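Side-chain contacts in UPF0255 protein frsA (Vibrio vulnificus, PDB 4I4C), which probably hydrolyses carboxylic esters to alcohols and carboxylates, as a serine esterase of the FrsA family with an alpha/beta-hydrolase core: residues A[57-62]-A[396-401]; A[124-129]-A[208-213]; A[51-56]-A[135-140]. All blocks are in the same frame, centred on the assembly; numbering follows the deposited sequence.

Contact 1 (A[57-62]-A[396-401])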
# COMPACT_ATOMS: atom_id res chain seq x y z
N TRP A 57 4.81 4.53 -9.02
CA TRP A 57 5.73 5.40 -8.28
C TRP A 57 5.72 6.83 -8.82
O TRP A 57 5.75 7.79 -8.04
CB TRP A 57 7.13 4.77 -8.23
CG TRP A 57 7.15 3.52 -7.42
CD1 TRP A 57 6.37 3.24 -6.33
CD2 TRP A 57 7.96 2.36 -7.64
NE1 TRP A 57 6.65 1.99 -5.85
CE2 TRP A 57 7.63 1.43 -6.63
CE3 TRP A 57 8.93 2.01 -8.58
CZ2 TRP A 57 8.24 0.17 -6.55
CZ3 TRP A 57 9.53 0.77 -8.49
CH2 TRP A 57 9.18 -0.14 -7.48
N VAL A 58 5.63 6.98 -10.13
CA VAL A 58 5.53 8.31 -10.75
C VAL A 58 4.22 8.99 -10.32
O VAL A 58 4.23 10.13 -9.89
CB VAL A 58 5.62 8.22 -12.28
CG1 VAL A 58 5.20 9.53 -12.93
CG2 VAL A 58 7.02 7.81 -12.70
N TRP A 59 3.12 8.27 -10.44
CA TRP A 59 1.83 8.72 -9.93
C TRP A 59 1.93 9.21 -8.47
O TRP A 59 1.42 10.28 -8.13
CB TRP A 59 0.83 7.56 -10.02
CG TRP A 59 -0.59 7.92 -9.78
CD1 TRP A 59 -1.21 9.11 -10.08
CD2 TRP A 59 -1.60 7.08 -9.20
NE1 TRP A 59 -2.53 9.06 -9.71
CE2 TRP A 59 -2.80 7.82 -9.18
CE3 TRP A 59 -1.60 5.78 -8.69
CZ2 TRP A 59 -3.99 7.30 -8.66
CZ3 TRP A 59 -2.79 5.25 -8.18
CH2 TRP A 59 -3.96 6.02 -8.17
N GLN A 60 2.59 8.44 -7.63
CA GLN A 60 2.81 8.81 -6.23
C GLN A 60 3.76 10.00 -6.03
O GLN A 60 3.77 10.60 -4.95
CB GLN A 60 3.31 7.60 -5.44
CG GLN A 60 2.28 6.50 -5.36
CD GLN A 60 2.79 5.24 -4.69
OE1 GLN A 60 3.46 4.43 -5.31
NE2 GLN A 60 2.44 5.06 -3.42
N GLY A 61 4.54 10.35 -7.04
CA GLY A 61 5.34 11.56 -6.97
C GLY A 61 6.81 11.49 -7.36
O GLY A 61 7.48 12.52 -7.36
N VAL A 62 7.31 10.30 -7.67
CA VAL A 62 8.70 10.17 -8.10
C VAL A 62 8.84 10.76 -9.49
O VAL A 62 8.00 10.54 -10.35
CB VAL A 62 9.15 8.68 -8.19
CG1 VAL A 62 10.61 8.60 -8.63
CG2 VAL A 62 8.96 7.98 -6.87
N GLN A 396 -3.28 6.88 -17.33
CA GLN A 396 -4.62 7.39 -17.62
C GLN A 396 -5.68 6.60 -16.83
O GLN A 396 -6.64 7.19 -16.31
CB GLN A 396 -4.89 7.33 -19.11
CG GLN A 396 -6.30 7.67 -19.48
CD GLN A 396 -6.58 7.40 -20.94
OE1 GLN A 396 -6.00 6.49 -21.54
NE2 GLN A 396 -7.44 8.21 -21.52
N GLY A 397 -5.48 5.29 -16.73
CA GLY A 397 -6.33 4.43 -15.92
C GLY A 397 -6.30 4.82 -14.46
O GLY A 397 -7.35 4.94 -13.82
N TYR A 398 -5.11 5.04 -13.91
CA TYR A 398 -5.00 5.50 -12.53
C TYR A 398 -5.73 6.82 -12.35
O TYR A 398 -6.52 6.99 -11.40
CB TYR A 398 -3.53 5.68 -12.11
CG TYR A 398 -2.74 4.41 -11.85
CD1 TYR A 398 -3.38 3.20 -11.59
CD2 TYR A 398 -1.34 4.43 -11.84
CE1 TYR A 398 -2.64 2.04 -11.34
CE2 TYR A 398 -0.60 3.27 -11.59
CZ TYR A 398 -1.25 2.08 -11.34
OH TYR A 398 -0.53 0.94 -11.09
N GLU A 399 -5.48 7.76 -13.25
CA GLU A 399 -6.05 9.10 -13.12
C GLU A 399 -7.58 9.14 -13.29
O GLU A 399 -8.25 9.84 -12.53
CB GLU A 399 -5.31 10.11 -14.00
CG GLU A 399 -3.88 10.35 -13.48
CD GLU A 399 -3.11 11.45 -14.21
OE1 GLU A 399 -1.99 11.78 -13.75
OE2 GLU A 399 -3.62 11.97 -15.23
N GLN A 400 -8.12 8.37 -14.24
CA GLN A 400 -9.57 8.19 -14.35
C GLN A 400 -10.15 7.63 -13.07
O GLN A 400 -11.15 8.13 -12.56
CB GLN A 400 -9.93 7.19 -15.45
CG GLN A 400 -9.83 7.65 -16.89
CD GLN A 400 -10.28 6.55 -17.85
OE1 GLN A 400 -11.11 5.71 -17.50
NE2 GLN A 400 -9.71 6.54 -19.05
N SER A 401 -9.53 6.57 -12.56
CA SER A 401 -10.01 5.87 -11.36
C SER A 401 -10.14 6.84 -10.20
O SER A 401 -11.15 6.87 -9.49
CB SER A 401 -9.03 4.76 -10.98
OG SER A 401 -9.06 3.73 -11.95

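Contact 2 (A[124-129]-A[208-213])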
# COMPACT_ATOMS: atom_id res chain seq x y z
N ALA A 124 9.83 18.59 -0.94
CA ALA A 124 11.06 17.88 -1.23
C ALA A 124 11.20 16.75 -0.22
O ALA A 124 11.71 15.68 -0.54
CB ALA A 124 12.27 18.84 -1.17
N LEU A 125 10.74 17.00 1.00
CA LEU A 125 10.86 15.99 2.04
C LEU A 125 9.87 14.85 1.80
O LEU A 125 10.20 13.69 2.04
CB LEU A 125 10.72 16.59 3.44
CG LEU A 125 11.92 17.41 3.95
CD1 LEU A 125 11.55 18.31 5.12
CD2 LEU A 125 13.07 16.49 4.34
N PHE A 126 8.67 15.18 1.32
CA PHE A 126 7.68 14.17 0.93
C PHE A 126 8.23 13.32 -0.22
O PHE A 126 8.10 12.10 -0.20
CB PHE A 126 6.34 14.81 0.53
CG PHE A 126 5.47 15.18 1.71
CD1 PHE A 126 5.21 14.25 2.71
CD2 PHE A 126 4.91 16.45 1.81
CE1 PHE A 126 4.41 14.59 3.80
CE2 PHE A 126 4.10 16.79 2.89
CZ PHE A 126 3.86 15.86 3.88
N SER A 127 8.86 13.95 -1.20
CA SER A 127 9.56 13.21 -2.25
C SER A 127 10.61 12.26 -1.68
O SER A 127 10.78 11.14 -2.16
CB SER A 127 10.25 14.17 -3.21
OG SER A 127 9.29 14.89 -3.94
N ALA A 128 11.32 12.73 -0.66
CA ALA A 128 12.39 11.94 -0.04
C ALA A 128 11.82 10.72 0.66
O ALA A 128 12.35 9.61 0.53
CB ALA A 128 13.15 12.80 0.95
N SER A 129 10.72 10.94 1.39
CA SER A 129 9.99 9.90 2.09
C SER A 129 9.62 8.79 1.15
O SER A 129 9.77 7.61 1.47
CB SER A 129 8.70 10.45 2.70
OG SER A 129 8.11 9.47 3.52
N ASP A 208 2.76 6.50 1.84
CA ASP A 208 2.97 6.51 0.39
C ASP A 208 1.84 7.19 -0.38
O ASP A 208 1.78 7.06 -1.60
CB ASP A 208 3.14 5.07 -0.17
CG ASP A 208 4.37 4.36 0.37
OD1 ASP A 208 5.19 5.01 1.05
OD2 ASP A 208 4.52 3.14 0.10
N MET A 209 0.98 7.93 0.30
CA MET A 209 -0.23 8.46 -0.34
C MET A 209 -0.45 9.96 -0.14
O MET A 209 -1.58 10.44 -0.22
CB MET A 209 -1.47 7.70 0.16
CG MET A 209 -1.45 6.23 -0.23
SD MET A 209 -2.66 5.22 0.64
CE MET A 209 -2.06 5.31 2.34
N TRP A 210 0.64 10.67 0.14
CA TRP A 210 0.61 12.12 0.30
C TRP A 210 -0.10 12.86 -0.84
O TRP A 210 -0.84 13.79 -0.60
CB TRP A 210 2.03 12.69 0.48
CG TRP A 210 2.04 14.17 0.34
CD1 TRP A 210 2.56 14.89 -0.68
CD2 TRP A 210 1.45 15.11 1.25
NE1 TRP A 210 2.36 16.23 -0.47
CE2 TRP A 210 1.68 16.39 0.71
CE3 TRP A 210 0.77 14.99 2.46
CZ2 TRP A 210 1.24 17.55 1.34
CZ3 TRP A 210 0.33 16.15 3.09
CH2 TRP A 210 0.57 17.41 2.53
N ARG A 211 0.11 12.43 -2.08
CA ARG A 211 -0.51 13.11 -3.22
C ARG A 211 -2.02 12.84 -3.32
O ARG A 211 -2.75 13.59 -3.98
CB ARG A 211 0.20 12.75 -4.53
CG ARG A 211 1.68 13.14 -4.53
CD ARG A 211 2.14 13.77 -5.84
NE ARG A 211 3.46 14.40 -5.68
CZ ARG A 211 4.15 14.98 -6.66
NH1 ARG A 211 3.67 15.01 -7.90
NH2 ARG A 211 5.34 15.52 -6.40
N LEU A 212 -2.48 11.77 -2.69
CA LEU A 212 -3.92 11.50 -2.64
C LEU A 212 -4.59 12.66 -1.91
O LEU A 212 -5.59 13.20 -2.38
CB LEU A 212 -4.21 10.19 -1.92
CG LEU A 212 -5.68 9.87 -1.72
CD1 LEU A 212 -6.38 9.90 -3.08
CD2 LEU A 212 -5.79 8.51 -1.05
N PHE A 213 -4.02 13.04 -0.77
CA PHE A 213 -4.49 14.19 -0.00
C PHE A 213 -4.18 15.52 -0.70
O PHE A 213 -5.06 16.34 -0.90
CB PHE A 213 -3.87 14.19 1.41
CG PHE A 213 -4.15 15.45 2.20
CD1 PHE A 213 -5.39 15.64 2.80
CD2 PHE A 213 -3.19 16.42 2.37
CE1 PHE A 213 -5.65 16.79 3.54
CE2 PHE A 213 -3.44 17.57 3.11
CZ PHE A 213 -4.68 17.74 3.69
O HOH W 1 6.58 6.73 2.61

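Contact 3 (A[51-56]-A[135-140])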
# COMPACT_ATOMS: atom_id res chain seq x y z
N ASN A 51 8.52 -6.81 -8.37
CA ASN A 51 7.61 -6.30 -9.38
C ASN A 51 7.80 -4.79 -9.44
O ASN A 51 7.56 -4.08 -8.47
CB ASN A 51 6.16 -6.66 -9.07
CG ASN A 51 5.19 -6.19 -10.15
OD1 ASN A 51 4.32 -5.37 -9.89
ND2 ASN A 51 5.37 -6.68 -11.38
N LEU A 52 8.29 -4.33 -10.59
CA LEU A 52 8.52 -2.91 -10.84
C LEU A 52 7.20 -2.17 -11.03
O LEU A 52 6.36 -2.56 -11.84
CB LEU A 52 9.35 -2.74 -12.11
CG LEU A 52 10.77 -2.24 -11.93
CD1 LEU A 52 11.45 -3.02 -10.83
CD2 LEU A 52 11.51 -2.33 -13.25
N ARG A 53 7.03 -1.09 -10.27
CA ARG A 53 5.83 -0.27 -10.31
C ARG A 53 6.15 1.15 -10.83
O ARG A 53 5.76 2.14 -10.21
CB ARG A 53 5.26 -0.14 -8.91
CG ARG A 53 5.14 -1.46 -8.15
CD ARG A 53 3.72 -1.96 -8.12
NE ARG A 53 3.64 -3.37 -7.74
CZ ARG A 53 3.34 -3.82 -6.53
NH1 ARG A 53 3.08 -2.96 -5.54
NH2 ARG A 53 3.30 -5.12 -6.29
N ARG A 54 6.88 1.23 -11.95
CA ARG A 54 7.29 2.52 -12.52
C ARG A 54 6.19 3.58 -12.57
O ARG A 54 6.37 4.68 -12.05
CB ARG A 54 7.83 2.34 -13.94
CG ARG A 54 9.25 1.86 -14.07
CD ARG A 54 9.61 1.89 -15.55
NE ARG A 54 11.05 1.79 -15.80
CZ ARG A 54 11.68 0.65 -16.06
NH1 ARG A 54 11.01 -0.49 -16.08
NH2 ARG A 54 12.99 0.65 -16.29
N LEU A 55 5.07 3.25 -13.22
CA LEU A 55 3.95 4.18 -13.34
C LEU A 55 3.28 4.50 -11.99
O LEU A 55 2.86 5.64 -11.77
CB LEU A 55 2.92 3.65 -14.35
CG LEU A 55 3.50 3.59 -15.77
CD1 LEU A 55 2.49 3.12 -16.81
CD2 LEU A 55 4.01 4.93 -16.15
N GLN A 56 3.19 3.52 -11.10
CA GLN A 56 2.64 3.78 -9.76
C GLN A 56 3.51 4.77 -9.00
O GLN A 56 3.03 5.72 -8.40
CB GLN A 56 2.51 2.48 -8.96
CG GLN A 56 1.82 2.66 -7.62
CD GLN A 56 2.07 1.49 -6.67
OE1 GLN A 56 1.67 0.37 -6.93
NE2 GLN A 56 2.75 1.77 -5.55
N ALA A 135 12.90 2.38 -1.57
CA ALA A 135 14.15 1.72 -1.18
C ALA A 135 13.89 0.45 -0.35
O ALA A 135 14.58 -0.55 -0.50
CB ALA A 135 15.05 2.69 -0.40
N GLY A 136 12.87 0.50 0.51
CA GLY A 136 12.58 -0.63 1.37
C GLY A 136 11.62 -1.64 0.73
O GLY A 136 11.50 -2.79 1.18
N TYR A 137 10.90 -1.19 -0.29
CA TYR A 137 9.93 -2.06 -0.97
C TYR A 137 10.63 -3.34 -1.39
O TYR A 137 11.75 -3.29 -1.93
CB TYR A 137 9.39 -1.32 -2.20
CG TYR A 137 8.64 -2.15 -3.22
CD1 TYR A 137 7.27 -2.39 -3.10
CD2 TYR A 137 9.29 -2.66 -4.34
CE1 TYR A 137 6.58 -3.13 -4.06
CE2 TYR A 137 8.61 -3.40 -5.31
CZ TYR A 137 7.25 -3.63 -5.16
OH TYR A 137 6.57 -4.36 -6.13
N PRO A 138 9.97 -4.50 -1.16
CA PRO A 138 8.59 -4.65 -0.65
C PRO A 138 8.46 -4.86 0.87
O PRO A 138 7.48 -5.47 1.32
CB PRO A 138 8.13 -5.91 -1.36
CG PRO A 138 9.37 -6.77 -1.33
CD PRO A 138 10.52 -5.79 -1.61
N HIS A 139 9.43 -4.40 1.64
CA HIS A 139 9.28 -4.34 3.10
C HIS A 139 9.16 -5.72 3.75
O HIS A 139 8.23 -5.98 4.52
CB HIS A 139 8.10 -3.45 3.47
CG HIS A 139 8.12 -2.13 2.76
ND1 HIS A 139 9.10 -1.19 2.98
CD2 HIS A 139 7.30 -1.61 1.82
CE1 HIS A 139 8.88 -0.14 2.21
NE2 HIS A 139 7.79 -0.37 1.50
N LEU A 140 10.08 -6.60 3.40
CA LEU A 140 10.22 -7.89 4.05
C LEU A 140 10.72 -7.66 5.47
O LEU A 140 11.59 -6.82 5.69
CB LEU A 140 11.20 -8.77 3.28
CG LEU A 140 10.76 -9.16 1.86
CD1 LEU A 140 11.66 -10.25 1.31
CD2 LEU A 140 9.30 -9.62 1.84

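Contact 1 (A[57-62]-A[396-401])
Trp59 and Tyr398 lie face against face as an offset stack, the six-membered ring of the indole and the phenol being 4.5 Å apart between centroids, with planes 17° from parallel. The two groups are shifted so that Tyr398 CB, not its ring, sits over the centre of the indole's benzo ring, a CH-pi contact of 3.6 Å from CB to that centroid. In return Trp59 CZ3 lies over one face of the Tyr398 ring, displaced toward that ring's rim, and Trp59 CE3 comes within 3.4 Å of Tyr398 CD2. Glu399 adds a looser touch, its CG coming obliquely to Trp59 NE1 at 4.2 Å. With chi1 at -169°, the indole points away from the backbone nitrogen and reaches from the end of helix 54-60 towards helix 394-413, which follows the last strand of the alpha/beta-hydrolase sheet. Directly after Trp59 and Gln60, helix 54-60 is closed by a Schellman motif at Gly61. Trp59, Gln60 and Tyr398 all line the pocket holding a bound polyether, probably taken from the crystallisation liquor. No hydrogen bond crosses between the segments; ring overlap and dispersion carry the contact, giving this partly exposed site an aromatic, largely apolar wall.

Contact 2 (A[124-129]-A[208-213])
Phe126 and Trp210 meet as a face-to-face stack, with the phenyl ring and the five-membered ring of the indole 3.7 Å apart between centroids and their planes only 15° from parallel. The side chains themselves run at about a right angle to one another, so the phenyl lies across the indole. Phe126 CE2 comes down over the middle of the bicycle, 3.3 Å from Trp210 CE2, while Phe126 CZ leans towards the benzo side and stands 3.5 Å from Trp210 CE3. At the pyrrole side Phe126 CD2 lies 3.4 Å from Trp210 NE1, whose N-H makes a weak hydrogen bond to Glu123, one turn before Phe126. Chi1 of 167° sends the indole of Trp210 across to helix 121-136, and chi2 of -109° turns its face to the phenyl.

Helix 210-217 joins strands 193-199 and 223-226 of the alpha/beta-hydrolase sheet, and Trp210 sits in its first turn, next to the N-cap residue Met209. Phe126 belongs to helix 121-136, so the stack ties the helical region preceding the sheet to this core helix. Tyr157 from helix 144-163 meets Phe126 edge-to-face.

A second, polar link bypasses the rings. One water donates to Asp208 OD1 at 2.7 Å and, in a longer bond, to Ser129 OG at 3.3 Å. Both ends have further partners: Asp208 OD1 is hydrogen-bonded to Ser133 OG and OD2 to the backbone N of Leu205, while Ser129 OG bonds to the carbonyl of Ala153.

Contact 3 (A[51-56]-A[135-140])
Tyr137 swings its phenol towards Asn51 and Arg53 by setting CG anti to the backbone N (chi1 166°), while Arg53 bends at chi2 and brings its guanidinium round to the phenol oxygen. This is a junction between the end of helix 121-136 and the turn that opens helix 54-60, both in the helical region that precedes the alpha/beta-hydrolase sheet. Arg53 is the N-cap residue of the one helix; Tyr137 is the first residue to depart from helical geometry after the other, and a cis peptide links it to Pro138, whose CB packs over one face of the phenol near its rim.

The hydroxyl of Tyr137 donates to the backbone O of Asn51 in a short bond of 2.6 Å, lying in the carbonyl plane on a lone pair. That same OH stands over the centre of the Arg53 guanidinium, 3.3 Å from Arg53 CZ. Although Arg53 NE and NH2 are close by, their N-H bonds point the wrong way to use it, so this is a face contact and not a hydrogen bond. Phenol and guanidinium planes are turned 72° against each other. The nearby positive charge probably polarises the hydroxyl and strengthens its donation to Asn51.

Hydrogen bonds and a salt bridge fix the orientation of the guanidinium beneath the phenol oxygen. Beyond the two segments, NH2 forms the salt bridge with Asp203, and the side chain of Arg53 lies about 6 Å from a bound hexanoic acid. Within its own turn, Arg53 NE donates to Asn51 OD1 at 3.0 Å, the N-H pointing almost straight at the oxygen (176°), which lies in the guanidinium plane.

Contact 2 is the buried one, contact 3 is partly buried and contact 1 lies at the surface. Helix 54-60 serves contacts 1 and 3, helix 121-136 contacts 2 and 3, so contact 3 joins within the helical region the two helices that contacts 1 and 2 connect to the alpha/beta-hydrolase core. Contacts 1 and 2 both rest on stacked rings, offset beside the polyether pocket in one and squarely overlapped in the interior in the other; contact 3 relies on a single crossing hydrogen bond and a hydroxyl set over a charged guanidinium. Contact 1 touches both others: Gln60 NE2 reaches Asp208 O at 2.8 Å, probably a hydrogen bond, and Trp57 packs edge-to-face with Tyr137.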